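Local coordinates for protein putative adhesin (Bacteroides thetaiotaomicron, PDB 4QDG) that is a putative lipoprotein adhesin of the FimB/Mfa2 family that probably serves as an anchor or accessory component of outer-membrane pili, at residues L289-K293 / T294-I298; V108-S112 / E113-N117; R53-G57 / T58-D62; I250-I253 / N254-M258. All coordinates share one frame; numbering follows the deposited sequence. Where two conformers were deposited one is given.

Each of the four contacts joins neighbours along the chain where one element gives way to the next; they follow in series, and none nests in or crosses another. From the N terminus, contact 3 (53-62) comes first, turning the end of strand 49-55 toward strand 67-70. Contact 2 (108-117) passes from strand 107-110 into the short helix 113-116. Contact 4 (250-258) leads strand 246-251 straight into helix 252-263, and contact 1 (289-298) closes the hairpin between strands 278-285 and 295-298. Contacts 4 and 1 touch, with Tyr255 meeting Trp291, Ile296 and Ile298, while contact 3 lies across the chain's centre from both.

Contact 1: L289-K293 / T294-I298; sequences LEWIK and TYIKI
With its CG anti to the backbone N (chi1 171°), the Trp291 side chain reaches across the turn to Ile296. There CG1 sits between backbone N and carbonyl carbon (chi1 60°), which leaves CG2 anti to the carbonyl carbon, beside the backbone N, as the branch that meets the indole. The methyl arrives at the ring edge, near the ring plane, with Ile296 CG2 3.6 Å from Trp291 NE1. Lys293 CG lies over one indole face, offset toward the rim, so that the aliphatic part of the lysine covers the same ring that the isoleucine meets edge-on. A water lies in the indole plane and accepts a weak bond from Trp291 NE1 at 2.8 Å. It lies 2.8 Å from both Ile292 O and Tyr295 O and can donate to either, though other acceptors compete, and so bridges the two arms of the turn. Next to it the backbone turns tightly: Thr294 N makes a weak hydrogen bond to Ile292 O (2.9 Å, 146° at the hydrogen), with Lys293 at the centre. The Ile292 and Thr294 side chains lie side by side, pointing the same way, with CG2 of Ile292 3.6 Å from OG1 of Thr294. Phe283, edge-to-face with Trp291, and Tyr255 of helix 252-263 extend the apolar cluster inward. The bend is an inverse gamma turn, here connecting the antiparallel strands 278-285 and 295-298.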
loop_
_atom_site.group_PDB
_atom_site.type_symbol
_atom_site.label_atom_id
_atom_site.label_comp_id
_atom_site.label_asym_id
_atom_site.label_seq_id
_atom_site.Cartn_x
_atom_site.Cartn_y
_atom_site.Cartn_z
ATOM N N LEU A 289 -7.581 -8.236 -30.309
ATOM C CA LEU A 289 -6.984 -7.655 -29.108
ATOM C C LEU A 289 -7.922 -6.643 -28.438
ATOM O O LEU A 289 -7.495 -5.615 -27.901
ATOM C CB LEU A 289 -5.588 -7.071 -29.394
ATOM C CG LEU A 289 -4.596 -8.060 -30.012
ATOM C CD1 LEU A 289 -3.374 -7.346 -30.492
ATOM C CD2 LEU A 289 -4.191 -9.144 -29.024
ATOM N N GLU A 290 -9.214 -6.985 -28.431
ATOM C CA GLU A 290 -10.248 -6.238 -27.737
ATOM C C GLU A 290 -10.577 -7.031 -26.502
ATOM O O GLU A 290 -10.427 -8.258 -26.508
ATOM C CB GLU A 290 -11.481 -6.000 -28.627
ATOM C CG GLU A 290 -11.287 -4.810 -29.555
ATOM C CD GLU A 290 -12.429 -4.497 -30.504
ATOM O OE1 GLU A 290 -13.607 -4.743 -30.149
ATOM O OE2 GLU A 290 -12.137 -3.971 -31.602
ATOM N N TRP A 291 -10.980 -6.356 -25.432
ATOM C CA TRP A 291 -11.270 -7.052 -24.189
ATOM C C TRP A 291 -12.643 -7.755 -24.229
ATOM O O TRP A 291 -13.654 -7.131 -24.574
ATOM C CB TRP A 291 -11.164 -6.061 -23.009
ATOM C CG TRP A 291 -11.637 -6.585 -21.684
ATOM C CD1 TRP A 291 -11.410 -7.826 -21.160
ATOM C CD2 TRP A 291 -12.294 -5.832 -20.660
ATOM N NE1 TRP A 291 -11.979 -7.925 -19.915
ATOM C CE2 TRP A 291 -12.494 -6.705 -19.563
ATOM C CE3 TRP A 291 -12.715 -4.498 -20.550
ATOM C CZ2 TRP A 291 -13.126 -6.293 -18.381
ATOM C CZ3 TRP A 291 -13.325 -4.089 -19.369
ATOM C CH2 TRP A 291 -13.536 -4.983 -18.310
ATOM N N ILE A 292 -12.667 -9.059 -23.872
ATOM C CA ILE A 292 -13.903 -9.849 -23.765
ATOM C C ILE A 292 -14.483 -9.508 -22.387
ATOM O O ILE A 292 -14.020 -10.006 -21.354
ATOM C CB ILE A 292 -13.662 -11.366 -23.989
ATOM C CG1 ILE A 292 -12.873 -11.611 -25.288
ATOM C CG2 ILE A 292 -15.004 -12.138 -23.981
ATOM C CD1 ILE A 292 -12.276 -13.017 -25.463
ATOM N N LYS A 293 -15.445 -8.576 -22.377
ATOM C CA LYS A 293 -16.014 -8.013 -21.163
ATOM C C LYS A 293 -17.062 -8.951 -20.533
ATOM O O LYS A 293 -18.212 -8.562 -20.327
ATOM C CB LYS A 293 -16.574 -6.622 -21.482
ATOM C CG LYS A 293 -16.568 -5.667 -20.278
ATOM C CD LYS A 293 -16.982 -4.245 -20.685
ATOM C CE LYS A 293 -16.934 -3.267 -19.528
ATOM N NZ LYS A 293 -16.513 -1.902 -19.975
ATOM N N THR A 294 -16.635 -10.185 -20.160
ATOM C CA THR A 294 -17.505 -11.203 -19.551
ATOM C C THR A 294 -16.969 -11.645 -18.169
ATOM O O THR A 294 -17.597 -11.366 -17.140
ATOM C CB THR A 294 -17.695 -12.376 -20.496
ATOM O OG1 THR A 294 -16.429 -12.958 -20.787
ATOM C CG2 THR A 294 -18.418 -11.981 -21.797
ATOM N N TYR A 295 -15.802 -12.310 -18.159
ATOM C CA TYR A 295 -15.111 -12.828 -16.973
ATOM C C TYR A 295 -13.664 -12.412 -16.965
ATOM O O TYR A 295 -13.018 -12.374 -18.015
ATOM C CB TYR A 295 -15.163 -14.363 -16.916
ATOM C CG TYR A 295 -16.552 -14.949 -16.847
ATOM C CD1 TYR A 295 -17.302 -15.150 -18.000
ATOM C CD2 TYR A 295 -17.107 -15.326 -15.631
ATOM C CE1 TYR A 295 -18.592 -15.677 -17.942
ATOM C CE2 TYR A 295 -18.392 -15.861 -15.557
ATOM C CZ TYR A 295 -19.130 -16.045 -16.718
ATOM O OH TYR A 295 -20.394 -16.581 -16.634
ATOM N N ILE A 296 -13.166 -12.085 -15.782
ATOM C CA ILE A 296 -11.762 -11.757 -15.521
ATOM C C ILE A 296 -11.287 -12.608 -14.327
ATOM O O ILE A 296 -12.087 -13.298 -13.682
ATOM C CB ILE A 296 -11.498 -10.228 -15.298
ATOM C CG1 ILE A 296 -12.280 -9.665 -14.090
ATOM C CG2 ILE A 296 -11.723 -9.405 -16.596
ATOM C CD1 ILE A 296 -11.716 -8.349 -13.507
ATOM N N LYS A 297 -10.001 -12.580 -14.055
ATOM C CA LYS A 297 -9.446 -13.233 -12.894
ATOM C C LYS A 297 -8.902 -12.184 -11.979
ATOM O O LYS A 297 -8.179 -11.307 -12.438
ATOM C CB LYS A 297 -8.366 -14.255 -13.261
ATOM C CG LYS A 297 -8.897 -15.667 -13.317
ATOM C CD LYS A 297 -7.822 -16.638 -13.714
ATOM C CE LYS A 297 -7.971 -17.941 -12.990
ATOM N NZ LYS A 297 -7.440 -19.070 -13.789
ATOM N N ILE A 298 -9.304 -12.224 -10.692
ATOM C CA ILE A 298 -8.749 -11.330 -9.675
ATOM C C ILE A 298 -8.130 -12.229 -8.634
ATOM O O ILE A 298 -8.820 -13.101 -8.120
ATOM C CB ILE A 298 -9.735 -10.305 -9.081
ATOM C CG1 ILE A 298 -10.485 -9.560 -10.192
ATOM C CG2 ILE A 298 -8.980 -9.349 -8.146
ATOM C CD1 ILE A 298 -11.491 -8.551 -9.725
HETATM O O HOH W 1 -11.761 -10.687 -19.910
#

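Contact 2: V108-S112 / E113-N117; sequences VELDS and ECLTN
Asp111 and Glu113 meet through a capping bond: Glu113 N donates to Asp111 OD1 at 3.2 Å, nearly straight at 160°, though it comes from above the carboxylate plane. The aspartate carbonyl takes part as well, since Asp111 O accepts from Cys114 N at 3.1 Å, and one residue thus uses both its side chain and its backbone to receive the first turn. Ser112 O continues the pattern by accepting from Leu115 N at 3.1 Å. The thiol side of Cys114 folds back over the same aspartate carbonyl, Cys114 SG lying 3.5 Å from Asp111 O.

Such an aspartate ahead of a helix, with its carboxylate turned to an amide two residues on, is an N-terminal capping arrangement; here it starts the short, weakly bonded helix 113-116 as the chain leaves strand 107-110. Acceptors gathered at this end would be expected to suit the partial positive charge of the helix start. On the inner side Leu110, its CG anti to the backbone N (chi1 -178°), sends CD2 to Leu115 CD2 at 3.8 Å, and the two side chains cross at a slant, one from the strand and one from the helix.

Farther out, Asp111 OD2 forms a salt bridge with Arg120, which holds the carboxylate from its other oxygen; Arg120 also touches Cys114. Leu110 packs against Phe91, Leu123 and Ile179, and Leu115 reaches Val193 and Tyr195 of strand 193-195.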
loop_
_atom_site.group_PDB
_atom_site.type_symbol
_atom_site.label_atom_id
_atom_site.label_comp_id
_atom_site.label_asym_id
_atom_site.label_seq_id
_atom_site.Cartn_x
_atom_site.Cartn_y
_atom_site.Cartn_z
ATOM N N VAL A 108 1.958 13.147 5.137
ATOM C CA VAL A 108 2.928 12.306 4.433
ATOM C C VAL A 108 2.539 12.340 2.948
ATOM O O VAL A 108 1.381 12.097 2.589
ATOM C CB VAL A 108 3.037 10.862 5.009
ATOM C CG1 VAL A 108 3.836 9.926 4.108
ATOM C CG2 VAL A 108 3.644 10.899 6.395
ATOM N N GLU A 109 3.505 12.661 2.091
ATOM C CA GLU A 109 3.281 12.724 0.658
ATOM C C GLU A 109 4.272 11.857 -0.080
ATOM O O GLU A 109 5.405 11.725 0.358
ATOM C CB GLU A 109 3.411 14.178 0.169
ATOM C CG GLU A 109 2.689 14.422 -1.153
ATOM C CD GLU A 109 2.982 15.729 -1.864
ATOM O OE1 GLU A 109 3.024 16.784 -1.191
ATOM O OE2 GLU A 109 3.126 15.696 -3.110
ATOM N N LEU A 110 3.854 11.285 -1.228
ATOM C CA LEU A 110 4.783 10.546 -2.083
ATOM C C LEU A 110 5.760 11.525 -2.724
ATOM O O LEU A 110 5.360 12.607 -3.157
ATOM C CB LEU A 110 4.030 9.766 -3.180
ATOM C CG LEU A 110 4.880 8.902 -4.136
ATOM C CD1 LEU A 110 5.229 7.556 -3.519
ATOM C CD2 LEU A 110 4.182 8.685 -5.453
ATOM N N ASP A 111 7.033 11.135 -2.793
ATOM C CA ASP A 111 8.057 11.864 -3.528
ATOM C C ASP A 111 7.694 11.705 -5.014
ATOM O O ASP A 111 7.669 10.578 -5.510
ATOM C CB ASP A 111 9.449 11.274 -3.189
ATOM C CG ASP A 111 10.664 11.945 -3.820
ATOM O OD1 ASP A 111 10.489 12.712 -4.813
ATOM O OD2 ASP A 111 11.792 11.687 -3.346
ATOM N N SER A 112 7.331 12.810 -5.689
ATOM C CA SER A 112 6.893 12.841 -7.096
ATOM C C SER A 112 7.891 12.188 -8.091
ATOM O O SER A 112 7.475 11.730 -9.157
ATOM C CB SER A 112 6.614 14.276 -7.526
ATOM O OG SER A 112 7.798 15.061 -7.505
ATOM N N GLU A 113 9.182 12.122 -7.723
ATOM C CA GLU A 113 10.240 11.530 -8.546
ATOM C C GLU A 113 10.017 10.025 -8.758
ATOM O O GLU A 113 10.426 9.485 -9.792
ATOM C CB GLU A 113 11.613 11.799 -7.903
ATOM C CG GLU A 113 12.691 12.345 -8.833
ATOM C CD GLU A 113 12.273 13.166 -10.040
ATOM O OE1 GLU A 113 11.654 14.241 -9.859
ATOM O OE2 GLU A 113 12.578 12.735 -11.175
ATOM N N CYS A 114 9.292 9.374 -7.822
ATOM C CA CYS A 114 8.900 7.953 -7.893
ATOM C C CYS A 114 7.913 7.678 -9.017
ATOM O O CYS A 114 7.825 6.537 -9.453
ATOM C CB CYS A 114 8.319 7.504 -6.562
ATOM S SG CYS A 114 9.499 7.569 -5.199
ATOM N N LEU A 115 7.141 8.685 -9.467
ATOM C CA LEU A 115 6.173 8.434 -10.533
ATOM C C LEU A 115 6.867 8.286 -11.882
ATOM O O LEU A 115 6.422 7.476 -12.707
ATOM C CB LEU A 115 5.104 9.539 -10.617
ATOM C CG LEU A 115 4.170 9.733 -9.394
ATOM C CD1 LEU A 115 3.366 11.009 -9.527
ATOM C CD2 LEU A 115 3.233 8.535 -9.160
ATOM N N THR A 116 7.969 9.033 -12.091
ATOM C CA THR A 116 8.673 9.086 -13.366
ATOM C C THR A 116 10.027 8.348 -13.418
ATOM O O THR A 116 10.373 7.866 -14.505
ATOM C CB THR A 116 8.876 10.539 -13.780
ATOM O OG1 THR A 116 9.328 11.304 -12.664
ATOM C CG2 THR A 116 7.591 11.159 -14.367
ATOM N N ASN A 117 10.823 8.312 -12.312
ATOM C CA ASN A 117 12.118 7.641 -12.375
ATOM C C ASN A 117 11.902 6.098 -12.431
ATOM O O ASN A 117 11.402 5.538 -11.465
ATOM C CB ASN A 117 13.033 8.053 -11.221
ATOM C CG ASN A 117 14.440 7.477 -11.316
ATOM O OD1 ASN A 117 14.672 6.385 -11.862
ATOM N ND2 ASN A 117 15.414 8.201 -10.791
#

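Contact 3: R53-G57 / T58-D62; sequences RIVTG and TELQD
Val55 and Leu60 meet where strand 49-55 runs out into a turn with helical backbone angles at residues 58-61, the start of the connection to strand 67-70. The valine points its CG1 branch at the turn, and two side chains converge on that one methyl. Leu60 comes to it with CD2 at 3.8 Å from Val55 CG1, while its other branch, CD1, rests 3.4 Å from Val55 O. Glu59 crosses the valine at an angle. Its chain starts between backbone N and carbonyl carbon (chi1 62°) and bends at chi2 (-109°), which folds the carboxylate back over the strand end. Consequently Glu59 OE2 lies 3.5 Å from Val55 CG1, and Glu59 OE1 comes within 3.2 Å of Gly57 CA. Tyr65 touches both Val55 and Leu60, and Leu38 of the adjoining strand 38-44 also meets Leu60, so Leu60 is buried between the turn and its neighbours. Thr56 points away, and its side chain touches Cys37, a residue of one magnesium site. On the far arm Gln61, likewise bent at chi2, turns its amide back toward the glycine. A water near Gly57 O, its bond there doubtful for being unusually short and contested by other acceptors, accepts from Gln61 NE2 at 2.8 Å.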
loop_
_atom_site.group_PDB
_atom_site.type_symbol
_atom_site.label_atom_id
_atom_site.label_comp_id
_atom_site.label_asym_id
_atom_site.label_seq_id
_atom_site.Cartn_x
_atom_site.Cartn_y
_atom_site.Cartn_z
ATOM N N ARG A 53 11.633 9.128 17.590
ATOM C CA ARG A 53 12.575 8.014 17.690
ATOM C C ARG A 53 12.656 7.341 16.332
ATOM O O ARG A 53 11.619 6.999 15.757
ATOM C CB ARG A 53 12.149 7.004 18.774
ATOM C CG ARG A 53 12.336 7.475 20.210
ATOM C CD ARG A 53 13.719 7.180 20.787
ATOM N NE ARG A 53 13.838 7.656 22.167
ATOM C CZ ARG A 53 14.081 8.917 22.508
ATOM N NH1 ARG A 53 14.252 9.844 21.575
ATOM N NH2 ARG A 53 14.164 9.260 23.786
ATOM N N ILE A 54 13.859 7.187 15.798
ATOM C CA ILE A 54 14.036 6.556 14.501
ATOM C C ILE A 54 14.839 5.271 14.686
ATOM O O ILE A 54 15.871 5.297 15.343
ATOM C CB ILE A 54 14.664 7.562 13.499
ATOM C CG1 ILE A 54 13.558 8.524 12.993
ATOM C CG2 ILE A 54 15.336 6.843 12.308
ATOM C CD1 ILE A 54 13.997 9.924 12.810
ATOM N N VAL A 55 14.339 4.140 14.141
ATOM C CA VAL A 55 15.028 2.843 14.239
ATOM C C VAL A 55 15.242 2.273 12.819
ATOM O O VAL A 55 14.267 2.041 12.112
ATOM C CB VAL A 55 14.298 1.824 15.152
ATOM C CG1 VAL A 55 15.141 0.571 15.343
ATOM C CG2 VAL A 55 13.949 2.437 16.498
ATOM N N THR A 56 16.510 2.025 12.430
ATOM C CA THR A 56 16.870 1.511 11.101
ATOM C C THR A 56 17.698 0.212 11.148
ATOM O O THR A 56 17.887 -0.419 10.103
ATOM C CB THR A 56 17.642 2.576 10.301
ATOM O OG1 THR A 56 18.693 3.121 11.102
ATOM C CG2 THR A 56 16.735 3.684 9.756
ATOM N N GLY A 57 18.142 -0.187 12.339
ATOM C CA GLY A 57 18.971 -1.372 12.542
ATOM C C GLY A 57 18.354 -2.748 12.341
ATOM O O GLY A 57 17.220 -2.875 11.882
ATOM N N THR A 58 19.135 -3.797 12.687
ATOM C CA THR A 58 18.770 -5.213 12.570
ATOM C C THR A 58 17.808 -5.631 13.689
ATOM O O THR A 58 17.149 -6.667 13.568
ATOM C CB THR A 58 20.032 -6.112 12.571
ATOM O OG1 THR A 58 20.701 -6.015 13.836
ATOM C CG2 THR A 58 21.001 -5.775 11.430
ATOM N N GLU A 59 17.731 -4.832 14.773
ATOM C CA GLU A 59 16.867 -5.090 15.932
ATOM C C GLU A 59 15.384 -5.165 15.529
ATOM O O GLU A 59 14.594 -5.755 16.276
ATOM C CB GLU A 59 17.068 -4.037 17.046
ATOM C CG GLU A 59 16.723 -2.603 16.657
ATOM C CD GLU A 59 17.915 -1.674 16.500
ATOM O OE1 GLU A 59 18.820 -2.004 15.699
ATOM O OE2 GLU A 59 17.937 -0.612 17.164
ATOM N N LEU A 60 15.013 -4.603 14.341
ATOM C CA LEU A 60 13.631 -4.624 13.861
ATOM C C LEU A 60 13.243 -6.010 13.349
ATOM O O LEU A 60 12.059 -6.323 13.268
ATOM C CB LEU A 60 13.393 -3.568 12.774
ATOM C CG LEU A 60 13.453 -2.104 13.189
ATOM C CD1 LEU A 60 13.273 -1.237 12.021
ATOM C CD2 LEU A 60 12.392 -1.762 14.212
ATOM N N GLN A 61 14.235 -6.832 13.017
ATOM C CA GLN A 61 14.049 -8.205 12.548
ATOM C C GLN A 61 13.867 -9.144 13.743
ATOM O O GLN A 61 13.464 -10.289 13.569
ATOM C CB GLN A 61 15.230 -8.652 11.657
ATOM C CG GLN A 61 15.162 -8.080 10.239
ATOM C CD GLN A 61 15.880 -6.754 10.107
ATOM O OE1 GLN A 61 17.104 -6.682 10.099
ATOM N NE2 GLN A 61 15.136 -5.675 9.932
ATOM N N ASP A 62 14.138 -8.660 14.956
ATOM C CA ASP A 62 13.929 -9.435 16.167
ATOM C C ASP A 62 12.461 -9.264 16.595
ATOM O O ASP A 62 12.020 -8.136 16.799
ATOM C CB ASP A 62 14.934 -8.996 17.262
ATOM C CG ASP A 62 14.760 -9.620 18.634
ATOM O OD1 ASP A 62 14.173 -10.736 18.720
ATOM O OD2 ASP A 62 15.238 -9.013 19.625
HETATM O O HOH W 2 15.905 -3.002 9.706
#

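Contact 4: I250-I253 / N254-M258; sequences IPLI and NYLLM
Tyr255 closes the first turn of helix 252-263 onto Pro251, the N-cap residue at the end of strand 246-251. Tyr255 N donates to Pro251 O at 3.3 Å. The following two acceptors are satisfied in the same i to i+4 manner: Leu252 O receives Leu256 N at 3.1 Å, and Ile253 O receives Leu257 N at 2.9 Å. Further along, Leu257 O accepts from Ser261 OG, while Ile250 and Leu252 keep backbone bonds to Leu236 and Pro234, so the junction stays tied to strand 235-240 and the residue just before it as the helix begins.

Around these bonds the side chains pack largely on apolar contacts. The Ile253 and Leu257 side chains lie side by side, CG2 of Ile253 3.9 Å from CD1 of Leu257, on the flank that meets helix 269-275, where Leu273, a residue of one magnesium site, touches Ile253. Pro251 CD packs 3.7 Å from Tyr255 CE1, the two side chains crossing obliquely, whereas the Pro251 and Asn254 side chains cross at about a right angle. The tyrosine ring is held between two residues: the methyl of selenomethionine Met258 lies over one face, and on the opposite face Ile250 CD1 makes a CH-pi contact, 4.0 Å from the Tyr255 ring centroid and 26° off its normal.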
loop_
_atom_site.group_PDB
_atom_site.type_symbol
_atom_site.label_atom_id
_atom_site.label_comp_id
_atom_site.label_asym_id
_atom_site.label_seq_id
_atom_site.Cartn_x
_atom_site.Cartn_y
_atom_site.Cartn_z
ATOM N N ILE A 250 -11.480 0.952 -16.604
ATOM C CA ILE A 250 -12.412 0.534 -15.572
ATOM C C ILE A 250 -12.218 1.248 -14.250
ATOM O O ILE A 250 -11.097 1.652 -13.928
ATOM C CB ILE A 250 -12.227 -1.012 -15.349
ATOM C CG1 ILE A 250 -10.767 -1.368 -14.923
ATOM C CG2 ILE A 250 -12.673 -1.828 -16.574
ATOM C CD1 ILE A 250 -10.622 -2.456 -13.981
ATOM N N PRO A 251 -13.284 1.314 -13.417
ATOM C CA PRO A 251 -13.088 1.801 -12.046
ATOM C C PRO A 251 -12.457 0.645 -11.250
ATOM O O PRO A 251 -13.123 -0.330 -10.883
ATOM C CB PRO A 251 -14.505 2.199 -11.592
ATOM C CG PRO A 251 -15.447 1.508 -12.541
ATOM C CD PRO A 251 -14.682 0.858 -13.640
ATOM N N LEU A 252 -11.135 0.739 -11.073
ATOM C CA LEU A 252 -10.268 -0.237 -10.432
ATOM C C LEU A 252 -10.798 -0.769 -9.073
ATOM O O LEU A 252 -10.763 -1.978 -8.864
ATOM C CB LEU A 252 -8.856 0.373 -10.242
ATOM C CG LEU A 252 -7.802 -0.446 -9.460
ATOM C CD1 LEU A 252 -7.484 -1.798 -10.140
ATOM C CD2 LEU A 252 -6.537 0.333 -9.336
ATOM N N ILE A 253 -11.273 0.112 -8.180
ATOM C CA ILE A 253 -11.711 -0.258 -6.835
ATOM C C ILE A 253 -12.990 -1.128 -6.883
ATOM O O ILE A 253 -13.046 -2.179 -6.218
ATOM C CB ILE A 253 -11.835 0.979 -5.921
ATOM C CG1 ILE A 253 -10.422 1.541 -5.680
ATOM C CG2 ILE A 253 -12.524 0.620 -4.608
ATOM C CD1 ILE A 253 -10.203 2.289 -4.533
ATOM N N ASN A 254 -13.941 -0.753 -7.731
ATOM C CA ASN A 254 -15.177 -1.499 -7.967
ATOM C C ASN A 254 -14.913 -2.919 -8.450
ATOM O O ASN A 254 -15.587 -3.843 -8.005
ATOM C CB ASN A 254 -16.044 -0.783 -9.007
ATOM C CG ASN A 254 -16.622 0.526 -8.537
ATOM O OD1 ASN A 254 -16.214 1.115 -7.530
ATOM N ND2 ASN A 254 -17.546 1.046 -9.309
ATOM N N TYR A 255 -13.925 -3.082 -9.340
ATOM C CA TYR A 255 -13.548 -4.372 -9.913
ATOM C C TYR A 255 -12.900 -5.226 -8.841
ATOM O O TYR A 255 -13.308 -6.358 -8.703
ATOM C CB TYR A 255 -12.645 -4.183 -11.156
ATOM C CG TYR A 255 -13.448 -4.057 -12.432
ATOM C CD1 TYR A 255 -14.272 -2.953 -12.655
ATOM C CD2 TYR A 255 -13.481 -5.093 -13.362
ATOM C CE1 TYR A 255 -15.075 -2.864 -13.793
ATOM C CE2 TYR A 255 -14.312 -5.034 -14.481
ATOM C CZ TYR A 255 -15.088 -3.904 -14.707
ATOM O OH TYR A 255 -15.862 -3.816 -15.842
ATOM N N LEU A 256 -12.050 -4.652 -7.976
ATOM C CA LEU A 256 -11.409 -5.444 -6.903
ATOM C C LEU A 256 -12.422 -5.884 -5.858
ATOM O O LEU A 256 -12.293 -6.966 -5.300
ATOM C CB LEU A 256 -10.247 -4.698 -6.206
ATOM C CG LEU A 256 -9.105 -4.194 -7.078
ATOM C CD1 LEU A 256 -8.151 -3.366 -6.250
ATOM C CD2 LEU A 256 -8.381 -5.330 -7.767
ATOM N N LEU A 257 -13.418 -5.029 -5.594
ATOM C CA LEU A 257 -14.459 -5.309 -4.621
ATOM C C LEU A 257 -15.401 -6.402 -5.162
ATOM O O LEU A 257 -16.115 -6.980 -4.358
ATOM C CB LEU A 257 -15.224 -4.017 -4.226
ATOM C CG LEU A 257 -14.446 -2.960 -3.396
ATOM C CD1 LEU A 257 -15.284 -1.690 -3.193
ATOM C CD2 LEU A 257 -13.962 -3.514 -2.048
HETATM N N MSE A 258 -15.356 -6.740 -6.486
HETATM C CA MSE A 258 -16.154 -7.874 -7.005
HETATM C C MSE A 258 -15.529 -9.190 -6.490
HETATM O O MSE A 258 -16.245 -10.173 -6.334
HETATM C CB MSE A 258 -16.284 -7.906 -8.541
HETATM C CG MSE A 258 -17.039 -6.750 -9.139
HETATM SE SE MSE A 258 -16.662 -6.639 -11.093
HETATM C CE MSE A 258 -17.596 -4.842 -11.454
#